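Local coordinates for SusD-like carbohydrate binding protein (Bacteroides vulgatus, PDB 3LEW) that probably binds carbohydrate at the outer membrane of the bacterium, as a member of the SusD family of nutrient-binding proteins, at residues 409-419 / 461-470. Residues are numbered along the deposited sequence; the frame is centred on the assembly and turned at random. Where two conformers were deposited one is given.
Sequences LIDIIRNQQTV and FCPNSKYYLY
Tyr468 lays its ring against Ile412 and Val419. Ile412 CG2 sits over one face, 3.8 Å from the centroid of the Tyr468 ring, a CH-pi contact; with CG1 beside the backbone N (chi1 -77°), CG2 is the branch turned to the ring. Ser465 CB covers the opposite face, while Val419 CG2, in the conformer given, approaches obliquely, 3.7 Å from Tyr468 CE1. At the phenol end, Val419 N donates an almost straight bond (177°) to Tyr468 OH at 3.2 Å, and the hydroxyl gives a weak bond to Cys462 O. Replacing Tyr468 by an alanine would probably leave Val419 N without this acceptor and open a gap beneath the Ile412 methyl. The other Val419 branch of the same conformer, CG1, lies over the centre of the Phe461 ring. Both methyls of Leu409 and Ile413 CD1 pack round Tyr468 O, a buried carbonyl with no polar partner. Beyond the helix end, where Gln416 closes a Schellman motif, Asn464 ND2 donates to Gln416 OE1 at 2.9 Å, the two amide planes 35° apart. One water links Ile412 O and Gln417 O to Asn464 N; another joins Ile413 O to Asn464 OD1. The contact thus docks the end of helix 408-414 and its following turn on the loop between strand 440-448 and helix 474-479, with helix 46-54 touching Leu409 and Tyr470, and helix 387-401 meeting Gln417 through Trp395.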
ATOM      1  N   LEU A 409       3.346  -7.281  -1.365  1.00 14.57           N
ATOM      2  CA  LEU A 409       2.897  -8.413  -0.516  1.00 13.51           C
ATOM      3  C   LEU A 409       1.407  -8.629  -0.658  1.00 13.73           C
ATOM      4  O   LEU A 409       0.927  -9.750  -0.586  1.00 13.69           O
ATOM      5  CB  LEU A 409       3.216  -8.136   0.945  1.00 14.47           C
ATOM      6  CG  LEU A 409       2.804  -9.208   1.979  1.00 12.92           C
ATOM      7  CD1 LEU A 409       3.618 -10.531   1.810  1.00 13.66           C
ATOM      8  CD2 LEU A 409       2.964  -8.630   3.429  1.00 14.44           C
ATOM      9  N   ILE A 410       0.654  -7.537  -0.821  1.00 13.79           N
ATOM     10  CA  ILE A 410      -0.816  -7.638  -0.896  1.00 13.74           C
ATOM     11  C   ILE A 410      -1.234  -8.439  -2.112  1.00 13.84           C
ATOM     12  O   ILE A 410      -2.083  -9.314  -2.042  1.00 12.83           O
ATOM     13  CB  ILE A 410      -1.463  -6.214  -0.997  1.00 14.94           C
ATOM     14  CG1 ILE A 410      -1.080  -5.363   0.237  1.00 16.81           C
ATOM     15  CG2 ILE A 410      -2.968  -6.326  -1.300  1.00 15.08           C
ATOM     16  CD1 ILE A 410      -1.376  -5.978   1.582  1.00 17.00           C
ATOM     17  N   ASP A 411      -0.510  -8.249  -3.198  1.00 14.01           N
ATOM     18  CA  ASP A 411      -0.728  -9.017  -4.428  1.00 13.05           C
ATOM     19  C   ASP A 411      -0.277 -10.457  -4.306  1.00 14.26           C
ATOM     20  O   ASP A 411      -0.975 -11.349  -4.762  1.00 15.72           O
ATOM     21  CB  ASP A 411      -0.040  -8.367  -5.606  1.00 13.35           C
ATOM     22  CG  ASP A 411      -0.749  -7.102  -6.081  1.00 16.93           C
ATOM     23  OD1 ASP A 411      -1.908  -6.782  -5.666  1.00 16.79           O
ATOM     24  OD2 ASP A 411      -0.125  -6.384  -6.898  1.00 18.33           O
ATOM     25  N   ILE A 412       0.882 -10.691  -3.673  1.00 13.80           N
ATOM     26  CA  ILE A 412       1.391 -12.050  -3.417  1.00 13.77           C
ATOM     27  C   ILE A 412       0.350 -12.883  -2.632  1.00 14.00           C
ATOM     28  O   ILE A 412       0.039 -14.047  -2.967  1.00 14.67           O
ATOM     29  CB  ILE A 412       2.761 -11.970  -2.689  1.00 14.15           C
ATOM     30  CG1 ILE A 412       3.827 -11.596  -3.745  1.00 16.14           C
ATOM     31  CG2 ILE A 412       3.151 -13.317  -1.995  1.00 15.95           C
ATOM     32  CD1 ILE A 412       5.170 -11.140  -3.187  1.00 20.29           C
ATOM     33  N   ILE A 413      -0.189 -12.277  -1.608  1.00 13.75           N
ATOM     34  CA  ILE A 413      -1.228 -12.900  -0.755  1.00 14.14           C
ATOM     35  C   ILE A 413      -2.516 -13.145  -1.571  1.00 14.43           C
ATOM     36  O   ILE A 413      -2.946 -14.281  -1.719  1.00 13.21           O
ATOM     37  CB  ILE A 413      -1.544 -12.069   0.468  1.00 14.46           C
ATOM     38  CG1 ILE A 413      -0.388 -12.091   1.491  1.00 13.75           C
ATOM     39  CG2 ILE A 413      -2.764 -12.597   1.193  1.00 14.00           C
ATOM     40  CD1 ILE A 413      -0.529 -11.087   2.699  1.00 14.50           C
ATOM     41  N   ARG A 414      -3.108 -12.088  -2.114  1.00 13.69           N
ATOM     42  CA  ARG A 414      -4.440 -12.259  -2.733  1.00 13.71           C
ATOM     43  C   ARG A 414      -4.427 -13.135  -3.980  1.00 13.78           C
ATOM     44  O   ARG A 414      -5.397 -13.821  -4.278  1.00 14.77           O
ATOM     45  CB  ARG A 414      -5.077 -10.912  -3.005  1.00 11.95           C
ATOM     46  CG  ARG A 414      -4.498 -10.177  -4.222  1.00 12.59           C
ATOM     47  CD  ARG A 414      -5.040  -8.773  -4.353  1.00 13.53           C
ATOM     48  NE  ARG A 414      -4.428  -8.142  -5.513  1.00 13.93           N
ATOM     49  CZ  ARG A 414      -4.868  -8.278  -6.766  1.00 14.19           C
ATOM     50  NH1 ARG A 414      -5.968  -8.928  -7.029  1.00 14.60           N
ATOM     51  NH2 ARG A 414      -4.183  -7.726  -7.766  1.00 16.11           N
ATOM     52  N   ASN A 415      -3.322 -13.150  -4.710  1.00 13.51           N
ATOM     53  CA  ASN A 415      -3.228 -13.957  -5.939  1.00 14.50           C
ATOM     54  C   ASN A 415      -2.643 -15.370  -5.709  1.00 14.87           C
ATOM     55  O   ASN A 415      -2.499 -16.146  -6.657  1.00 15.12           O
ATOM     56  CB  ASN A 415      -2.380 -13.227  -6.979  1.00 14.57           C
ATOM     57  CG  ASN A 415      -2.964 -11.887  -7.388  1.00 16.61           C
ATOM     58  OD1 ASN A 415      -4.164 -11.687  -7.353  1.00 19.95           O
ATOM     59  ND2 ASN A 415      -2.099 -10.992  -7.857  1.00 17.65           N
ATOM     60  N   GLN A 416      -2.265 -15.675  -4.464  1.00 15.35           N
ATOM     61  CA  GLN A 416      -1.612 -16.958  -4.118  1.00 16.20           C
ATOM     62  C   GLN A 416      -0.364 -17.169  -4.967  1.00 17.05           C
ATOM     63  O   GLN A 416      -0.101 -18.263  -5.480  1.00 17.39           O
ATOM     64  CB  GLN A 416      -2.578 -18.138  -4.193  1.00 15.84           C
ATOM     65  CG  GLN A 416      -3.731 -18.018  -3.223  1.00 16.35           C
ATOM     66  CD  GLN A 416      -4.592 -19.243  -3.201  1.00 15.67           C
ATOM     67  OE1 GLN A 416      -4.135 -20.359  -2.835  1.00 16.30           O
ATOM     68  NE2 GLN A 416      -5.833 -19.082  -3.622  1.00 16.34           N
ATOM     69  N   GLN A 417       0.426 -16.108  -5.091  1.00 16.86           N
ATOM     70  CA  GLN A 417       1.642 -16.183  -5.853  1.00 17.22           C
ATOM     71  C   GLN A 417       2.811 -16.424  -4.940  1.00 17.19           C
ATOM     72  O   GLN A 417       2.661 -16.417  -3.718  1.00 18.67           O
ATOM     73  CB  GLN A 417       1.809 -14.898  -6.673  1.00 18.70           C
ATOM     74  CG  GLN A 417       0.897 -14.855  -7.896  1.00 20.32           C
ATOM     75  CD  GLN A 417       1.112 -13.584  -8.665  1.00 27.43           C
ATOM     76  OE1 GLN A 417       0.748 -12.498  -8.199  1.00 29.39           O
ATOM     77  NE2 GLN A 417       1.742 -13.696  -9.838  1.00 30.27           N
ATOM     78  N   THR A 418       3.977 -16.705  -5.536  1.00 16.89           N
ATOM     79  CA  THR A 418       5.191 -16.792  -4.746  0.50 15.90           C
ATOM     80  C   THR A 418       6.108 -15.619  -5.010  1.00 17.01           C
ATOM     81  O   THR A 418       6.160 -15.057  -6.098  1.00 17.63           O
ATOM     82  CB  THR A 418       5.951 -18.095  -4.965  0.50 16.11           C
ATOM     83  OG1 THR A 418       7.021 -18.181  -4.000  0.50 14.55           O
ATOM     84  CG2 THR A 418       6.494 -18.218  -6.425  0.50 12.49           C
ATOM     85  N   VAL A 419       6.822 -15.201  -3.968  1.00 16.78           N
ATOM     86  CA  VAL A 419       7.954 -14.288  -4.092  0.50 15.80           C
ATOM     87  C   VAL A 419       8.981 -14.931  -4.995  1.00 15.92           C
ATOM     88  O   VAL A 419       9.229 -16.126  -4.874  1.00 16.08           O
ATOM     89  CB  VAL A 419       8.616 -14.062  -2.710  0.50 15.82           C
ATOM     90  CG1 VAL A 419      10.045 -13.436  -2.845  0.50 15.85           C
ATOM     91  CG2 VAL A 419       7.712 -13.213  -1.860  0.50 14.09           C
ATOM     92  N   PHE A 461      10.896 -20.213  -1.235  1.00 13.61           N
ATOM     93  CA  PHE A 461       9.739 -19.341  -1.351  1.00 14.19           C
ATOM     94  C   PHE A 461       8.621 -20.136  -2.012  1.00 14.56           C
ATOM     95  O   PHE A 461       8.868 -20.930  -2.910  1.00 14.59           O
ATOM     96  CB  PHE A 461      10.041 -18.177  -2.272  1.00 14.21           C
ATOM     97  CG  PHE A 461      11.040 -17.202  -1.734  1.00 15.34           C
ATOM     98  CD1 PHE A 461      11.023 -16.808  -0.408  1.00 15.49           C
ATOM     99  CD2 PHE A 461      12.002 -16.644  -2.596  1.00 14.49           C
ATOM    100  CE1 PHE A 461      11.933 -15.864   0.083  1.00 15.54           C
ATOM    101  CE2 PHE A 461      12.903 -15.712  -2.101  1.00 14.96           C
ATOM    102  CZ  PHE A 461      12.857 -15.319  -0.773  1.00 15.88           C
ATOM    103  N   CYS A 462       7.414 -19.968  -1.513  1.00 14.62           N
ATOM    104  CA  CYS A 462       6.260 -20.691  -2.040  1.00 14.79           C
ATOM    105  C   CYS A 462       5.007 -19.836  -1.809  1.00 15.32           C
ATOM    106  O   CYS A 462       5.037 -18.854  -1.056  1.00 14.66           O
ATOM    107  CB  CYS A 462       6.126 -22.039  -1.317  1.00 15.30           C
ATOM    108  SG  CYS A 462       5.749 -21.956   0.421  1.00 19.83           S
ATOM    109  N   PRO A 463       3.897 -20.172  -2.490  1.00 15.82           N
ATOM    110  CA  PRO A 463       2.662 -19.500  -2.154  1.00 16.44           C
ATOM    111  C   PRO A 463       2.163 -19.827  -0.739  1.00 15.14           C
ATOM    112  O   PRO A 463       2.456 -20.869  -0.158  1.00 16.27           O
ATOM    113  CB  PRO A 463       1.656 -20.046  -3.204  1.00 17.18           C
ATOM    114  CG  PRO A 463       2.492 -20.685  -4.253  1.00 19.05           C
ATOM    115  CD  PRO A 463       3.720 -21.154  -3.580  1.00 18.02           C
ATOM    116  N   ASN A 464       1.407 -18.894  -0.186  1.00 14.39           N
ATOM    117  CA  ASN A 464       0.674 -19.142   1.038  1.00 15.12           C
ATOM    118  C   ASN A 464       1.576 -19.525   2.212  1.00 15.08           C
ATOM    119  O   ASN A 464       1.262 -20.428   3.011  1.00 14.67           O
ATOM    120  CB  ASN A 464      -0.397 -20.195   0.810  1.00 15.24           C
ATOM    121  CG  ASN A 464      -1.450 -19.788  -0.222  1.00 15.93           C
ATOM    122  OD1 ASN A 464      -1.802 -18.613  -0.369  1.00 16.55           O
ATOM    123  ND2 ASN A 464      -1.973 -20.788  -0.939  1.00 15.70           N
ATOM    124  N   SER A 465       2.703 -18.847   2.317  1.00 14.20           N
ATOM    125  CA  SER A 465       3.636 -19.060   3.438  1.00 15.24           C
ATOM    126  C   SER A 465       3.217 -18.289   4.669  1.00 15.18           C
ATOM    127  O   SER A 465       2.810 -17.134   4.563  1.00 14.88           O
ATOM    128  CB  SER A 465       5.044 -18.594   3.018  1.00 15.48           C
ATOM    129  OG  SER A 465       5.975 -18.633   4.101  1.00 15.13           O
ATOM    130  N   LYS A 466       3.437 -18.897   5.839  1.00 15.82           N
ATOM    131  CA  LYS A 466       3.316 -18.190   7.117  1.00 16.33           C
ATOM    132  C   LYS A 466       4.111 -16.900   7.159  1.00 15.29           C
ATOM    133  O   LYS A 466       3.740 -15.981   7.856  1.00 15.45           O
ATOM    134  CB  LYS A 466       3.749 -19.102   8.296  1.00 16.51           C
ATOM    135  CG  LYS A 466       5.227 -19.368   8.419  1.00 17.59           C
ATOM    136  CD  LYS A 466       5.509 -20.512   9.425  1.00 18.49           C
ATOM    137  CE  LYS A 466       7.010 -20.675   9.673  1.00 21.27           C
ATOM    138  NZ  LYS A 466       7.357 -21.842  10.581  1.00 21.80           N
ATOM    139  N   TYR A 467       5.205 -16.826   6.411  1.00 13.75           N
ATOM    140  CA  TYR A 467       6.041 -15.634   6.437  1.00 14.40           C
ATOM    141  C   TYR A 467       5.407 -14.400   5.764  1.00 14.55           C
ATOM    142  O   TYR A 467       5.923 -13.288   5.901  1.00 15.54           O
ATOM    143  CB  TYR A 467       7.426 -15.930   5.852  1.00 14.03           C
ATOM    144  CG  TYR A 467       8.245 -16.855   6.715  1.00 15.19           C
ATOM    145  CD1 TYR A 467       8.855 -16.379   7.878  1.00 15.76           C
ATOM    146  CD2 TYR A 467       8.436 -18.215   6.374  1.00 15.69           C
ATOM    147  CE1 TYR A 467       9.600 -17.214   8.695  1.00 16.38           C
ATOM    148  CE2 TYR A 467       9.186 -19.049   7.185  1.00 15.98           C
ATOM    149  CZ  TYR A 467       9.760 -18.543   8.346  1.00 16.25           C
ATOM    150  OH  TYR A 467      10.552 -19.330   9.139  1.00 17.33           O
ATOM    151  N   TYR A 468       4.307 -14.602   5.029  1.00 13.91           N
ATOM    152  CA  TYR A 468       3.636 -13.501   4.357  1.00 13.33           C
ATOM    153  C   TYR A 468       2.650 -12.746   5.240  1.00 13.90           C
ATOM    154  O   TYR A 468       2.294 -11.649   4.905  1.00 15.10           O
ATOM    155  CB  TYR A 468       2.885 -13.997   3.123  1.00 12.25           C
ATOM    156  CG  TYR A 468       3.722 -14.644   2.033  1.00 12.42           C
ATOM    157  CD1 TYR A 468       5.055 -14.262   1.808  1.00 13.98           C
ATOM    158  CD2 TYR A 468       3.140 -15.521   1.114  1.00 13.03           C
ATOM    159  CE1 TYR A 468       5.804 -14.850   0.800  1.00 14.76           C
ATOM    160  CE2 TYR A 468       3.907 -16.153   0.099  1.00 14.53           C
ATOM    161  CZ  TYR A 468       5.228 -15.766  -0.082  1.00 13.81           C
ATOM    162  OH  TYR A 468       6.011 -16.337  -1.091  1.00 16.03           O
ATOM    163  N   LEU A 469       2.139 -13.365   6.306  1.00 13.38           N
ATOM    164  CA  LEU A 469       1.002 -12.725   7.004  1.00 12.82           C
ATOM    165  C   LEU A 469       1.349 -11.842   8.178  1.00 12.87           C
ATOM    166  O   LEU A 469       2.238 -12.179   8.998  1.00 13.51           O
ATOM    167  CB  LEU A 469       0.003 -13.777   7.466  1.00 12.37           C
ATOM    168  CG  LEU A 469      -0.589 -14.707   6.429  1.00 14.51           C
ATOM    169  CD1 LEU A 469      -1.646 -15.649   7.146  1.00 14.36           C
ATOM    170  CD2 LEU A 469      -1.193 -13.921   5.313  1.00 12.44           C
ATOM    171  N   TYR A 470       0.624 -10.728   8.301  1.00 12.70           N
ATOM    172  CA  TYR A 470       0.648  -9.966   9.558  1.00 12.79           C
ATOM    173  C   TYR A 470      -0.076 -10.816  10.618  1.00 12.79           C
ATOM    174  O   TYR A 470      -0.890 -11.703  10.275  1.00 13.56           O
ATOM    175  CB  TYR A 470      -0.039  -8.623   9.425  1.00 12.25           C
ATOM    176  CG  TYR A 470       0.736  -7.552   8.644  1.00 13.53           C
ATOM    177  CD1 TYR A 470       1.072  -7.717   7.307  1.00 14.69           C
ATOM    178  CD2 TYR A 470       1.006  -6.327   9.235  1.00 17.30           C
ATOM    179  CE1 TYR A 470       1.732  -6.671   6.559  1.00 14.68           C
ATOM    180  CE2 TYR A 470       1.658  -5.313   8.531  1.00 19.26           C
ATOM    181  CZ  TYR A 470       2.027  -5.498   7.205  1.00 20.02           C
ATOM    182  OH  TYR A 470       2.640  -4.432   6.544  1.00 20.18           O
TER
HETATM  183  O   HOH W   1       0.810 -16.486  -1.713  1.00 14.44           O
HETATM  184  O   HOH W   2      -2.869 -16.196   0.196  1.00 15.46           O